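Local structure of fructosyl amine: oxygen oxidoreductase (Aspergillus fumigatus, 3DJE) at residues G48-K53 / E274-D279. The protein oxidises fructosyl amino acids (Amadori products) with a bound FAD as cofactor, releasing the amine and so deglycating it. Sequence-based numbering, arbitrary orientation.
Sequences GNDVNK and EIKICD. With FAD (flavin-adenine dinucleotide), chain C.
Lys276 reaches from strand 274-289 to Asp50 and Asn52, and its path illustrates how a buried ammonium group is satisfied at its tip while the methylenes pack on the way. Lys276 CB lies 4.2 Å from Val51 CG2. With CG anti to the backbone N (chi1 -174°), the chain extends from the strand toward the 48-53 loop, antiparallel to the Asn52 side chain in the one modelled conformer considered here. A bend at chi3 (125°) then turns CE to the Asp50 carboxylate, which crosses the lysine chain almost perpendicularly. At the tip, Lys276 NZ donates to Asn52 O (2.6 Å) and forms a salt bridge with Asp50 OD2 (2.8 Å) from above the carboxylate plane. Asp50 OD2 also takes Lys53 NZ on its anti lone pair at 3.1 Å, so one carboxylate oxygen probably offsets two ammonium groups. Lys53 NZ, held by Ala47 O as well, lies 3.3 Å from C9A of the flavin, making Lys276 a second-shell residue. Near the root of the lysine, a water joins Lys276 N to Glu274 O. The whole arrangement links the FAD-lining loop before strand 53-55 to the large mixed sheet, where strands 232-242 and 263-265 pair with 274-289.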
loop_
_atom_site.group_PDB
_atom_site.type_symbol
_atom_site.label_atom_id
_atom_site.label_comp_id
_atom_site.label_asym_id
_atom_site.label_seq_id
_atom_site.Cartn_x
_atom_site.Cartn_y
_atom_site.Cartn_z
ATOM N N GLY A 48 4.975 1.214 2.251
ATOM C CA GLY A 48 5.782 0.269 1.464
ATOM C C GLY A 48 6.918 -0.349 2.259
ATOM O O GLY A 48 7.587 -1.265 1.781
ATOM N N ASN A 49 7.129 0.149 3.474
ATOM C CA ASN A 49 8.204 -0.353 4.309
ATOM C C ASN A 49 7.741 -1.574 5.092
ATOM O O ASN A 49 7.333 -1.479 6.260
ATOM C CB ASN A 49 8.765 0.726 5.230
ATOM C CG ASN A 49 10.016 0.265 5.951
ATOM O OD1 ASN A 49 10.371 -0.923 5.905
ATOM N ND2 ASN A 49 10.700 1.194 6.619
ATOM N N ASP A 50 7.803 -2.725 4.426
ATOM C CA ASP A 50 7.213 -3.961 4.930
ATOM C C ASP A 50 8.050 -5.097 4.355
ATOM O O ASP A 50 8.592 -4.979 3.244
ATOM C CB ASP A 50 5.781 -4.018 4.365
ATOM C CG ASP A 50 4.853 -4.988 5.080
ATOM O OD1 ASP A 50 5.312 -5.980 5.680
ATOM O OD2 ASP A 50 3.613 -4.762 4.983
ATOM N N VAL A 51 8.152 -6.207 5.086
ATOM C CA VAL A 51 8.934 -7.361 4.575
ATOM C C VAL A 51 8.248 -8.139 3.437
ATOM O O VAL A 51 8.893 -8.909 2.707
ATOM C CB VAL A 51 9.425 -8.312 5.734
ATOM C CG1 VAL A 51 10.368 -7.566 6.669
ATOM C CG2 VAL A 51 8.245 -8.939 6.501
ATOM N N ASN A 52 6.960 -7.905 3.252
ATOM C CA ASN A 52 6.266 -8.502 2.123
ATOM C C ASN A 52 4.962 -7.819 1.826
ATOM O O ASN A 52 4.281 -7.301 2.721
ATOM C CB ASN A 52 6.036 -10.002 2.317
ATOM C CG ASN A 52 5.673 -10.352 3.750
ATOM O OD1 ASN A 52 4.880 -9.656 4.393
ATOM N ND2 ASN A 52 6.264 -11.428 4.260
ATOM N N LYS A 53 4.646 -7.825 0.542
ATOM C CA LYS A 53 3.359 -7.356 0.028
ATOM C C LYS A 53 2.873 -8.346 -1.020
ATOM O O LYS A 53 3.677 -8.975 -1.728
ATOM C CB LYS A 53 3.474 -5.963 -0.615
ATOM C CG LYS A 53 3.879 -4.821 0.334
ATOM C CD LYS A 53 2.786 -4.425 1.315
ATOM C CE LYS A 53 3.170 -3.098 1.943
ATOM N NZ LYS A 53 2.331 -2.706 3.113
ATOM N N GLU A 274 10.725 -14.380 10.312
ATOM C CA GLU A 274 9.471 -13.820 10.808
ATOM C C GLU A 274 8.341 -13.951 9.811
ATOM O O GLU A 274 8.496 -13.594 8.650
ATOM C CB GLU A 274 9.659 -12.351 11.197
ATOM C CG GLU A 274 10.485 -12.204 12.489
ATOM C CD GLU A 274 10.797 -10.782 12.872
ATOM O OE1 GLU A 274 10.716 -9.853 12.020
ATOM O OE2 GLU A 274 11.156 -10.585 14.057
ATOM N N ILE A 275 7.212 -14.484 10.274
ATOM C CA ILE A 275 5.979 -14.521 9.471
ATOM C C ILE A 275 5.206 -13.241 9.736
ATOM O O ILE A 275 4.889 -12.928 10.887
ATOM C CB ILE A 275 5.079 -15.743 9.818
ATOM C CG1 ILE A 275 5.790 -17.053 9.439
ATOM C CG2 ILE A 275 3.707 -15.652 9.097
ATOM C CD1 ILE A 275 5.103 -18.344 9.994
ATOM N N LYS A 276 4.910 -12.502 8.671
ATOM C CA LYS A 276 4.050 -11.340 8.764
ATOM C C LYS A 276 2.583 -11.744 8.593
ATOM O O LYS A 276 2.222 -12.440 7.634
ATOM C CB LYS A 276 4.434 -10.302 7.709
ATOM C CG LYS A 276 3.646 -8.999 7.857
ATOM C CD LYS A 276 3.796 -8.130 6.645
ATOM C CE LYS A 276 2.445 -7.779 6.085
ATOM N NZ LYS A 276 2.621 -7.380 4.675
ATOM N N ILE A 277 1.749 -11.271 9.517
ATOM C CA ILE A 277 0.311 -11.579 9.542
ATOM C C ILE A 277 -0.493 -10.287 9.659
ATOM O O ILE A 277 -0.172 -9.420 10.478
ATOM C CB ILE A 277 -0.056 -12.480 10.763
ATOM C CG1 ILE A 277 0.805 -13.743 10.786
ATOM C CG2 ILE A 277 -1.539 -12.853 10.745
ATOM C CD1 ILE A 277 1.483 -13.962 12.104
ATOM N N CYS A 278 -1.537 -10.171 8.841
ATOM C CA CYS A 278 -2.488 -9.065 8.937
ATOM C C CYS A 278 -3.884 -9.602 9.210
ATOM O O CYS A 278 -4.326 -10.536 8.541
ATOM C CB CYS A 278 -2.542 -8.272 7.639
ATOM S SG CYS A 278 -1.021 -7.369 7.269
ATOM N N ASP A 279 -4.557 -9.004 10.193
ATOM C CA ASP A 279 -5.993 -9.212 10.401
ATOM C C ASP A 279 -6.769 -8.319 9.441
ATOM O O ASP A 279 -6.573 -7.110 9.434
ATOM C CB ASP A 279 -6.391 -8.922 11.855
ATOM C CG ASP A 279 -6.022 -7.500 12.324
ATOM O OD1 ASP A 279 -4.841 -7.083 12.182
ATOM O OD2 ASP A 279 -6.918 -6.799 12.860
HETATM P PA FAD C . 3.790 5.745 1.319
HETATM O O1A FAD C . 4.619 4.680 0.744
HETATM O O2A FAD C . 3.213 5.545 2.683
HETATM O O5B FAD C . 4.701 7.036 1.254
HETATM C C5B FAD C . 4.318 8.289 1.828
HETATM C C4B FAD C . 5.614 9.054 2.123
HETATM O O4B FAD C . 5.156 10.373 2.474
HETATM C C3B FAD C . 6.263 8.444 3.388
HETATM O O3B FAD C . 7.592 7.970 3.112
HETATM C C2B FAD C . 6.269 9.643 4.350
HETATM O O2B FAD C . 7.486 9.704 5.158
HETATM C C1B FAD C . 6.110 10.845 3.376
HETATM N N9A FAD C . 5.735 12.046 4.183
HETATM C C8A FAD C . 4.882 12.127 5.225
HETATM N N7A FAD C . 4.886 13.392 5.696
HETATM C C5A FAD C . 5.744 14.102 4.949
HETATM C C6A FAD C . 6.175 15.432 4.967
HETATM N N6A FAD C . 5.700 16.289 5.902
HETATM N N1A FAD C . 7.074 15.836 4.049
HETATM C C2A FAD C . 7.557 14.993 3.127
HETATM N N3A FAD C . 7.170 13.714 3.084
HETATM C C4A FAD C . 6.269 13.255 3.985
HETATM N N1 FAD C . -0.444 -2.893 -1.506
HETATM C C2 FAD C . -0.223 -3.936 -2.403
HETATM O O2 FAD C . -0.091 -3.730 -3.611
HETATM N N3 FAD C . -0.158 -5.242 -1.915
HETATM C C4 FAD C . -0.319 -5.530 -0.564
HETATM O O4 FAD C . -0.252 -6.700 -0.168
HETATM C C4X FAD C . -0.560 -4.472 0.325
HETATM N N5 FAD C . -0.743 -4.725 1.683
HETATM C C5X FAD C . -0.803 -3.658 2.576
HETATM C C6 FAD C . -0.773 -3.931 3.940
HETATM C C7 FAD C . -0.784 -2.889 4.860
HETATM C C7M FAD C . -0.774 -3.251 6.352
HETATM C C8 FAD C . -0.799 -1.566 4.421
HETATM C C8M FAD C . -0.733 -0.411 5.447
HETATM C C9 FAD C . -0.812 -1.298 3.045
HETATM C C9A FAD C . -0.801 -2.344 2.113
HETATM N N10 FAD C . -0.827 -2.107 0.725
HETATM C C10 FAD C . -0.617 -3.166 -0.158
HETATM C "C1'" FAD C . -1.054 -0.753 0.201
HETATM C "C2'" FAD C . 0.286 -0.088 -0.120
HETATM O "O2'" FAD C . 1.236 -0.368 0.932
HETATM C "C3'" FAD C . 0.076 1.417 -0.264
HETATM O "O3'" FAD C . -1.067 1.655 -1.112
HETATM C "C4'" FAD C . 1.283 2.111 -0.905
HETATM O "O4'" FAD C . 2.513 1.675 -0.328
HETATM C "C5'" FAD C . 1.143 3.625 -0.707
HETATM O "O5'" FAD C . 2.237 4.297 -1.352
HETATM P P FAD C . 2.382 5.890 -1.235
HETATM O O1P FAD C . 1.097 6.526 -1.651
HETATM O O2P FAD C . 3.645 6.228 -1.923
HETATM O O3P FAD C . 2.585 6.169 0.336
HETATM O O HOH W 1 6.507 -13.099 6.383
#